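Local coordinates for protein putative metal-sulfur cluster biosynthesis proteins YuaD (Bacillus subtilis, PDB 1ORU) that is of unknown function but has a MOSC domain and may bind molybdenum and pyridoxal phosphate, at residues 67-79 with 94-107. Residues are numbered along the deposited sequence; the frame is centred on the assembly and turned at random. Where two conformers were deposited one is given.
Sequences RQISIVSIEECNE and LGANVAVSGMPDLT
Backbone hydrogen bonds join V72 to V98 and V100 as strands 69-73 and 98-101 run parallel, V72 N donating to V98 O and V72 O accepting from V100 N; the ladder ends where I74 N, on the first turn of the helix, reaches V100 O at 2.7 Å. Two carboxylates of helix 74-84 hold the chain beyond the second strand. E75 bends at chi2 (85°), bringing OE2 to G102 N at 2.7 Å in a nearly straight bond on the syn side, while M103 N meets OE1 from above the carboxylate plane. With an alanine at E75, the amides of G102 and M103 would probably lose their acceptor and the loop a tie to the helix. The more extended E76 grips T107 twice, OE1 taking OG1 (2.6 Å) and OE2 the backbone N (3.2 Å). The strands and this helix form a beta-alpha-beta unit within the mixed sheet of the MOSC domain, strand 98-101 also pairing with strand 5-17. S73 OG caps the helix by accepting from E76 N and donates to M103 O, 3.0 Å away. Among apolar contacts, V72 CG2 packs on A96 CB at 3.7 Å, whereas on the sheet's other face I71 CG2 touches V100 CG1 and L106 CD2.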
loop_
_atom_site.group_PDB
_atom_site.type_symbol
_atom_site.label_atom_id
_atom_site.label_comp_id
_atom_site.label_asym_id
_atom_site.label_seq_id
_atom_site.Cartn_x
_atom_site.Cartn_y
_atom_site.Cartn_z
ATOM N N ARG A 67 -6.164 3.207 5.678
ATOM C CA ARG A 67 -6.198 2.555 6.982
ATOM C C ARG A 67 -7.577 1.952 7.262
ATOM O O ARG A 67 -8.306 2.410 8.146
ATOM C CB ARG A 67 -5.821 3.578 8.057
ATOM C CG ARG A 67 -4.404 4.142 7.887
ATOM C CD ARG A 67 -4.204 5.423 8.695
ATOM N NE ARG A 67 -4.480 5.204 10.111
ATOM C CZ ARG A 67 -3.612 4.691 10.979
ATOM N NH1 ARG A 67 -2.392 4.351 10.584
ATOM N NH2 ARG A 67 -3.981 4.487 12.238
ATOM N N GLN A 68 -7.923 0.914 6.506
ATOM C CA GLN A 68 -9.219 0.253 6.637
ATOM C C GLN A 68 -9.328 -0.728 7.794
ATOM O O GLN A 68 -10.369 -0.810 8.438
ATOM C CB GLN A 68 -9.561 -0.472 5.335
ATOM C CG GLN A 68 -9.832 0.471 4.180
ATOM C CD GLN A 68 -9.908 -0.246 2.847
ATOM O OE1 GLN A 68 -10.232 -1.430 2.785
ATOM N NE2 GLN A 68 -9.625 0.476 1.770
ATOM N N ILE A 69 -8.257 -1.471 8.053
ATOM C CA ILE A 69 -8.257 -2.466 9.123
ATOM C C ILE A 69 -6.998 -2.318 9.967
ATOM O O ILE A 69 -5.896 -2.195 9.434
ATOM C CB ILE A 69 -8.285 -3.908 8.546
ATOM C CG1 ILE A 69 -9.521 -4.105 7.662
ATOM C CG2 ILE A 69 -8.285 -4.926 9.683
ATOM C CD1 ILE A 69 -10.844 -4.092 8.421
ATOM N N SER A 70 -7.168 -2.329 11.284
ATOM C CA SER A 70 -6.043 -2.198 12.195
ATOM C C SER A 70 -5.771 -3.537 12.864
ATOM O O SER A 70 -6.695 -4.174 13.374
ATOM C CB SER A 70 -6.354 -1.140 13.255
ATOM O OG SER A 70 -5.292 -1.029 14.178
ATOM N N ILE A 71 -4.509 -3.961 12.856
ATOM C CA ILE A 71 -4.131 -5.236 13.461
ATOM C C ILE A 71 -2.999 -5.106 14.483
ATOM O O ILE A 71 -2.041 -4.361 14.273
ATOM C CB ILE A 71 -3.650 -6.254 12.397
ATOM C CG1 ILE A 71 -4.679 -6.377 11.271
ATOM C CG2 ILE A 71 -3.409 -7.612 13.052
ATOM C CD1 ILE A 71 -4.269 -7.370 10.193
ATOM N N VAL A 72 -3.124 -5.833 15.591
ATOM C CA VAL A 72 -2.089 -5.855 16.625
ATOM C C VAL A 72 -1.877 -7.316 17.003
ATOM O O VAL A 72 -2.759 -8.149 16.798
ATOM C CB VAL A 72 -2.497 -5.072 17.910
ATOM C CG1 VAL A 72 -2.762 -3.619 17.574
ATOM C CG2 VAL A 72 -3.719 -5.707 18.566
ATOM N N SER A 73 -0.712 -7.641 17.542
ATOM C CA SER A 73 -0.473 -9.011 17.948
ATOM C C SER A 73 -0.467 -9.043 19.471
ATOM O O SER A 73 -0.033 -8.087 20.123
ATOM C CB SER A 73 0.857 -9.525 17.392
ATOM O OG SER A 73 1.934 -9.247 18.262
ATOM N N ILE A 74 -0.978 -10.132 20.032
ATOM C CA ILE A 74 -1.024 -10.295 21.481
ATOM C C ILE A 74 0.392 -10.184 22.042
ATOM O O ILE A 74 0.611 -9.555 23.082
ATOM C CB ILE A 74 -1.608 -11.677 21.871
ATOM C CG1 ILE A 74 -3.072 -11.779 21.419
ATOM C CG2 ILE A 74 -1.463 -11.906 23.377
ATOM C CD1 ILE A 74 -3.981 -10.714 22.004
ATOM N N GLU A 75 1.352 -10.796 21.349
ATOM C CA GLU A 75 2.740 -10.765 21.790
ATOM C C GLU A 75 3.291 -9.344 21.907
ATOM O O GLU A 75 3.913 -9.000 22.914
ATOM C CB GLU A 75 3.634 -11.571 20.844
ATOM C CG GLU A 75 3.380 -13.069 20.810
ATOM C CD GLU A 75 2.273 -13.462 19.848
ATOM O OE1 GLU A 75 1.987 -12.678 18.917
ATOM O OE2 GLU A 75 1.702 -14.563 20.008
ATOM N N GLU A 76 3.072 -8.518 20.885
ATOM C CA GLU A 76 3.572 -7.146 20.929
ATOM C C GLU A 76 2.832 -6.300 21.973
ATOM O O GLU A 76 3.432 -5.429 22.609
ATOM C CB GLU A 76 3.501 -6.495 19.535
ATOM C CG GLU A 76 4.417 -7.178 18.506
ATOM C CD GLU A 76 4.560 -6.407 17.199
ATOM O OE1 GLU A 76 3.556 -5.835 16.724
ATOM O OE2 GLU A 76 5.680 -6.386 16.634
ATOM N N CYS A 77 1.543 -6.558 22.165
ATOM C CA CYS A 77 0.783 -5.809 23.166
ATOM C C CYS A 77 1.344 -6.106 24.549
ATOM O O CYS A 77 1.416 -5.216 25.395
ATOM C CB CYS A 77 -0.702 -6.182 23.126
ATOM S SG CYS A 77 -1.616 -5.446 21.754
ATOM N N ASN A 78 1.732 -7.360 24.778
ATOM C CA ASN A 78 2.310 -7.752 26.062
ATOM C C ASN A 78 3.649 -7.045 26.210
ATOM O O ASN A 78 4.043 -6.639 27.313
ATOM C CB ASN A 78 2.525 -9.269 26.117
ATOM C CG ASN A 78 1.225 -10.041 26.264
ATOM O OD1 ASN A 78 1.209 -11.272 26.185
ATOM N ND2 ASN A 78 0.129 -9.324 26.484
ATOM N N GLU A 79 4.346 -6.893 25.090
ATOM C CA GLU A 79 5.641 -6.233 25.084
ATOM C C GLU A 79 5.474 -4.774 25.494
ATOM O O GLU A 79 6.263 -4.253 26.283
ATOM C CB GLU A 79 6.272 -6.318 23.695
ATOM C CG GLU A 79 7.786 -6.317 23.720
ATOM C CD GLU A 79 8.394 -6.402 22.334
ATOM O OE1 GLU A 79 7.851 -7.147 21.487
ATOM O OE2 GLU A 79 9.422 -5.730 22.099
ATOM N N LEU A 94 -6.469 0.051 21.905
ATOM C CA LEU A 94 -5.683 0.553 20.786
ATOM C C LEU A 94 -6.529 0.673 19.523
ATOM O O LEU A 94 -6.020 1.012 18.453
ATOM C CB LEU A 94 -4.489 -0.369 20.529
ATOM C CG LEU A 94 -3.551 -0.613 21.717
ATOM C CD1 LEU A 94 -2.450 -1.588 21.313
ATOM C CD2 LEU A 94 -2.951 0.694 22.183
ATOM N N GLY A 95 -7.822 0.395 19.652
ATOM C CA GLY A 95 -8.726 0.479 18.517
ATOM C C GLY A 95 -8.473 -0.566 17.443
ATOM O O GLY A 95 -8.781 -0.353 16.267
ATOM N N ALA A 96 -7.910 -1.701 17.837
ATOM C CA ALA A 96 -7.623 -2.765 16.877
ATOM C C ALA A 96 -8.894 -3.483 16.424
ATOM O O ALA A 96 -9.865 -3.578 17.174
ATOM C CB ALA A 96 -6.655 -3.768 17.489
ATOM N N ASN A 97 -8.877 -3.983 15.192
ATOM C CA ASN A 97 -10.010 -4.722 14.642
ATOM C C ASN A 97 -9.694 -6.208 14.698
ATOM O O ASN A 97 -10.592 -7.048 14.736
ATOM C CB ASN A 97 -10.268 -4.314 13.195
ATOM C CG ASN A 97 -10.677 -2.868 13.072
ATOM O OD1 ASN A 97 -11.710 -2.453 13.614
ATOM N ND2 ASN A 97 -9.872 -2.084 12.373
ATOM N N VAL A 98 -8.406 -6.525 14.685
ATOM C CA VAL A 98 -7.968 -7.908 14.753
ATOM C C VAL A 98 -6.757 -8.016 15.667
ATOM O O VAL A 98 -5.807 -7.235 15.565
ATOM C CB VAL A 98 -7.565 -8.460 13.358
ATOM C CG1 VAL A 98 -7.231 -9.952 13.463
ATOM C CG2 VAL A 98 -8.691 -8.237 12.361
ATOM N N ALA A 99 -6.810 -8.970 16.583
ATOM C CA ALA A 99 -5.695 -9.209 17.480
ATOM C C ALA A 99 -5.223 -10.602 17.102
ATOM O O ALA A 99 -5.979 -11.570 17.199
ATOM C CB ALA A 99 -6.155 -9.166 18.936
ATOM N N VAL A 100 -3.979 -10.705 16.647
ATOM C CA VAL A 100 -3.436 -11.994 16.244
ATOM C C VAL A 100 -2.427 -12.534 17.246
ATOM O O VAL A 100 -1.872 -11.780 18.047
ATOM C CB VAL A 100 -2.742 -11.903 14.864
ATOM C CG1 VAL A 100 -3.734 -11.410 13.818
ATOM C CG2 VAL A 100 -1.533 -10.980 14.940
ATOM N N SER A 101 -2.221 -13.848 17.214
ATOM C CA SER A 101 -1.232 -14.486 18.078
ATOM C C SER A 101 -0.327 -15.273 17.139
ATOM O O SER A 101 -0.735 -15.639 16.027
ATOM C CB SER A 101 -1.888 -15.410 19.121
ATOM O OG SER A 101 -2.528 -16.534 18.542
ATOM N N GLY A 102 0.907 -15.508 17.565
ATOM C CA GLY A 102 1.838 -16.223 16.722
ATOM C C GLY A 102 2.603 -15.274 15.822
ATOM O O GLY A 102 3.283 -15.706 14.890
HETATM N N MSE A 103 2.504 -13.977 16.096
HETATM C CA MSE A 103 3.212 -12.981 15.298
HETATM C C MSE A 103 3.922 -11.966 16.191
HETATM O O MSE A 103 3.558 -10.790 16.230
HETATM C CB MSE A 103 2.233 -12.277 14.357
HETATM C CG MSE A 103 1.534 -13.245 13.413
HETATM SE SE MSE A 103 0.553 -12.383 12.009
HETATM C CE MSE A 103 2.042 -11.792 10.937
ATOM N N PRO A 104 4.953 -12.418 16.925
ATOM C CA PRO A 104 5.719 -11.550 17.826
ATOM C C PRO A 104 6.424 -10.368 17.155
ATOM O O PRO A 104 6.864 -9.433 17.833
ATOM C CB PRO A 104 6.694 -12.521 18.499
ATOM C CG PRO A 104 6.895 -13.577 17.464
ATOM C CD PRO A 104 5.491 -13.788 16.935
ATOM N N ASP A 105 6.535 -10.411 15.831
ATOM C CA ASP A 105 7.171 -9.332 15.083
ATOM C C ASP A 105 6.239 -8.796 14.003
ATOM O O ASP A 105 6.683 -8.380 12.931
ATOM C CB ASP A 105 8.476 -9.813 14.449
ATOM C CG ASP A 105 9.570 -10.042 15.472
ATOM O OD1 ASP A 105 9.927 -9.083 16.189
ATOM O OD2 ASP A 105 10.071 -11.179 15.560
ATOM N N LEU A 106 4.944 -8.808 14.303
ATOM C CA LEU A 106 3.921 -8.335 13.373
ATOM C C LEU A 106 4.197 -6.969 12.770
ATOM O O LEU A 106 4.016 -6.758 11.568
ATOM C CB LEU A 106 2.566 -8.269 14.078
ATOM C CG LEU A 106 1.441 -7.583 13.295
ATOM C CD1 LEU A 106 1.049 -8.443 12.099
ATOM C CD2 LEU A 106 0.245 -7.352 14.219
ATOM N N THR A 107 4.622 -6.033 13.606
ATOM C CA THR A 107 4.873 -4.679 13.144
ATOM C C THR A 107 5.884 -4.607 12.001
ATOM O O THR A 107 5.862 -3.661 11.204
ATOM C CB THR A 107 5.315 -3.787 14.325
ATOM O OG1 THR A 107 4.295 -3.815 15.336
ATOM C CG2 THR A 107 5.513 -2.348 13.872
HETATM O O HOH W 1 -4.914 -0.802 16.630
HETATM O O HOH W 2 6.569 -9.411 20.594
HETATM O O HOH W 3 8.718 -7.175 18.689
#